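Local atomic coordinates of HpcH/HpaI aldolase/citrate lyase family protein (Burkholderia cenocepacia, PDB entry 4MF4), a protein that belongs to the HpcH/HpaI aldolase/citrate lyase family, folds as a closed eight-stranded TIM barrel and assembles as six copies. Residues I53-A58 / R63-Q68. Numbering follows the deposited sequence.
Sequences IDMEHA and RDVASQ
In the beta-alpha-beta unit of this TIM barrel made by strand 50-54, helix 62-73 and strand 80-84, Ile53 near the end of the first strand and Met55 just past it pack against Val65 and Gln68 of the following helix. No hydrogen bond crosses the interface; the contact rests on van der Waals packing of apolar side chains and the aliphatic part of Gln68. Ile53 CG2 lies between Val65 CG2 and Gln68 OE1, at 4.2 and 4.0 Å, while CD1, carried outward by a nearly extended second torsion (chi2 157°), reaches Gln68 CB at 3.8 Å. Val65, short and apolar, suits the barrel-facing side of the helix because its CG2 methyl can meet both Ile53 and Met55: the thioether Met55 SD comes within 3.8 Å of Val65 CG2, and the two side chains cross at about a right angle. Val83 of strand 80-84 touches both Met55 and Val65, extending the apolar layer to the next strand. Gln68 combines an aliphatic stem with a polar head: Ile53 lies against the stem, and NE2 hydrogen-bonds Asn60 OD1 in the connecting loop, with a weak second bond to Asp64 O. Asp54, the last residue of the strand, points away from the helix. Its OD1 forms a salt bridge with Arg84 NE, and OD2 accepts a hydrogen bond from Trp31 NE1. Asp54 OD1 also accepts from Glu56 N, two residues on, which makes an Asx turn; the N lies 2.8 Å from OD1 and approaches from above the carboxylate plane, 58° out of it.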
ATOM      1  N   ILE A  53       4.428  -3.937  19.069  1.00 11.00           N
ATOM      2  CA  ILE A  53       3.876  -3.205  17.921  1.00 11.64           C
ATOM      3  C   ILE A  53       2.860  -2.231  18.480  1.00 11.61           C
ATOM      4  O   ILE A  53       1.808  -2.625  18.948  1.00 11.55           O
ATOM      5  CB  ILE A  53       3.239  -4.153  16.898  1.00 12.02           C
ATOM      6  CG1 ILE A  53       4.275  -5.137  16.355  1.00 12.08           C
ATOM      7  CG2 ILE A  53       2.598  -3.396  15.723  1.00 11.64           C
ATOM      8  CD1 ILE A  53       3.628  -6.390  15.812  1.00 12.93           C
ATOM      9  N   ASP A  54       3.171  -0.938  18.439  1.00 11.89           N
ATOM     10  CA  ASP A  54       2.296   0.071  19.063  1.00 11.87           C
ATOM     11  C   ASP A  54       1.201   0.580  18.088  1.00 11.48           C
ATOM     12  O   ASP A  54       1.548   1.064  17.050  1.00 11.40           O
ATOM     13  CB  ASP A  54       3.134   1.231  19.488  1.00 12.38           C
ATOM     14  CG  ASP A  54       2.365   2.264  20.282  1.00 13.14           C
ATOM     15  OD1 ASP A  54       1.246   1.978  20.761  1.00 13.08           O
ATOM     16  OD2 ASP A  54       2.971   3.323  20.543  1.00 14.61           O
ATOM     17  N   MET A  55      -0.075   0.472  18.464  1.00 11.04           N
ATOM     18  CA  MET A  55      -1.203   1.016  17.690  1.00 11.82           C
ATOM     19  C   MET A  55      -1.684   2.333  18.286  1.00 12.26           C
ATOM     20  O   MET A  55      -2.474   3.044  17.666  1.00 12.20           O
ATOM     21  CB  MET A  55      -2.369   0.051  17.635  1.00 11.28           C
ATOM     22  CG  MET A  55      -1.982  -1.348  17.201  1.00 11.41           C
ATOM     23  SD  MET A  55      -3.463  -2.339  17.066  1.00 12.51           S
ATOM     24  CE  MET A  55      -4.378  -1.578  15.721  1.00 11.95           C
ATOM     25  N   GLU A  56      -1.180   2.690  19.478  1.00 12.95           N
ATOM     26  CA  GLU A  56      -1.711   3.879  20.151  1.00 13.77           C
ATOM     27  C   GLU A  56      -0.958   5.103  19.698  1.00 13.18           C
ATOM     28  O   GLU A  56      -1.580   6.079  19.283  1.00 12.93           O
ATOM     29  CB  GLU A  56      -1.617   3.785  21.652  1.00 14.42           C
ATOM     30  CG  GLU A  56      -2.333   4.924  22.338  1.00 14.76           C
ATOM     31  CD  GLU A  56      -2.011   5.040  23.832  1.00 15.49           C
ATOM     32  OE1 GLU A  56      -1.091   4.408  24.335  1.00 15.11           O
ATOM     33  OE2 GLU A  56      -2.704   5.813  24.517  1.00 17.70           O
ATOM     34  N   HIS A  57       0.378   5.055  19.809  1.00 13.57           N
ATOM     35  CA  HIS A  57       1.234   6.191  19.439  1.00 13.86           C
ATOM     36  C   HIS A  57       2.156   5.942  18.240  1.00 14.44           C
ATOM     37  O   HIS A  57       3.243   6.540  18.144  1.00 14.24           O
ATOM     38  CB  HIS A  57       2.057   6.639  20.670  1.00 13.81           C
ATOM     39  CG  HIS A  57       1.247   7.362  21.717  1.00 13.89           C
ATOM     40  ND1 HIS A  57       0.747   8.633  21.519  1.00 14.02           N
ATOM     41  CD2 HIS A  57       0.856   6.995  22.969  1.00 14.19           C
ATOM     42  CE1 HIS A  57       0.062   9.008  22.585  1.00 14.07           C
ATOM     43  NE2 HIS A  57       0.135   8.042  23.491  1.00 13.84           N
ATOM     44  N   ALA A  58       1.744   5.068  17.350  1.00 13.76           N
ATOM     45  CA  ALA A  58       2.381   4.911  16.027  1.00 13.33           C
ATOM     46  C   ALA A  58       1.267   4.583  15.055  1.00 14.12           C
ATOM     47  O   ALA A  58       0.271   4.048  15.490  1.00 12.85           O
ATOM     48  CB  ALA A  58       3.402   3.817  16.072  1.00 13.39           C
ATOM     49  N   ARG A  63      -3.757  -4.037   9.027  1.00 15.12           N
ATOM     50  CA  ARG A  63      -2.868  -4.652   8.043  1.00 15.52           C
ATOM     51  C   ARG A  63      -1.401  -4.516   8.387  1.00 14.93           C
ATOM     52  O   ARG A  63      -0.631  -5.409   8.055  1.00 13.45           O
ATOM     53  CB  ARG A  63      -3.149  -4.178   6.644  1.00 17.07           C
ATOM     54  CG  ARG A  63      -4.449  -4.811   6.179  1.00 19.89           C
ATOM     55  CD  ARG A  63      -4.527  -5.122   4.708  1.00 22.05           C
ATOM     56  NE  ARG A  63      -5.907  -5.478   4.379  1.00 23.29           N
ATOM     57  CZ  ARG A  63      -6.338  -5.886   3.178  1.00 24.14           C
ATOM     58  NH1 ARG A  63      -5.496  -6.089   2.177  1.00 22.93           N
ATOM     59  NH2 ARG A  63      -7.626  -6.123   2.994  1.00 24.18           N
ATOM     60  N   ASP A  64      -1.047  -3.407   9.036  1.00 14.70           N
ATOM     61  CA  ASP A  64       0.322  -3.152   9.483  1.00 14.74           C
ATOM     62  C   ASP A  64       0.662  -4.091  10.609  1.00 14.79           C
ATOM     63  O   ASP A  64       1.798  -4.624  10.662  1.00 17.29           O
ATOM     64  CB  ASP A  64       0.505  -1.707   9.938  1.00 14.24           C
ATOM     65  CG  ASP A  64       0.036  -0.694   8.905  1.00 14.24           C
ATOM     66  OD1 ASP A  64       0.423  -0.844   7.737  1.00 14.79           O
ATOM     67  OD2 ASP A  64      -0.714   0.242   9.260  1.00 13.45           O
ATOM     68  N   VAL A  65      -0.301  -4.362  11.490  1.00 14.11           N
ATOM     69  CA  VAL A  65      -0.046  -5.270  12.601  1.00 13.80           C
ATOM     70  C   VAL A  65       0.207  -6.684  12.090  1.00 13.40           C
ATOM     71  O   VAL A  65       1.182  -7.336  12.473  1.00 12.93           O
ATOM     72  CB  VAL A  65      -1.222  -5.265  13.607  1.00 13.90           C
ATOM     73  CG1 VAL A  65      -1.108  -6.456  14.561  1.00 14.36           C
ATOM     74  CG2 VAL A  65      -1.280  -3.925  14.322  1.00 13.89           C
ATOM     75  N   ALA A  66      -0.674  -7.157  11.216  1.00 12.65           N
ATOM     76  CA  ALA A  66      -0.511  -8.473  10.615  1.00 12.56           C
ATOM     77  C   ALA A  66       0.833  -8.628   9.848  1.00 12.28           C
ATOM     78  O   ALA A  66       1.472  -9.644   9.942  1.00 12.88           O
ATOM     79  CB  ALA A  66      -1.699  -8.775   9.669  1.00 12.36           C
ATOM     80  N   SER A  67       1.218  -7.604   9.094  0.50 11.86           N
ATOM     81  CA  SER A  67       2.449  -7.637   8.319  0.50 11.45           C
ATOM     82  C   SER A  67       3.731  -7.634   9.218  0.50 11.34           C
ATOM     83  O   SER A  67       4.738  -8.289   8.884  0.50 10.86           O
ATOM     84  CB  SER A  67       2.442  -6.477   7.322  0.50 11.53           C
ATOM     85  OG  SER A  67       1.365  -6.636   6.391  0.50 11.80           O
ATOM     86  N   GLN A  68       3.678  -6.914  10.337  1.00 11.03           N
ATOM     87  CA  GLN A  68       4.770  -6.936  11.334  1.00 11.60           C
ATOM     88  C   GLN A  68       4.805  -8.249  12.133  1.00 11.72           C
ATOM     89  O   GLN A  68       5.889  -8.794  12.432  1.00 12.70           O
ATOM     90  CB  GLN A  68       4.750  -5.739  12.240  1.00 11.35           C
ATOM     91  CG  GLN A  68       5.296  -4.548  11.506  1.00 12.13           C
ATOM     92  CD  GLN A  68       4.972  -3.260  12.210  1.00 12.30           C
ATOM     93  OE1 GLN A  68       5.624  -2.911  13.214  1.00 13.01           O
ATOM     94  NE2 GLN A  68       3.993  -2.530  11.683  1.00 12.46           N
TER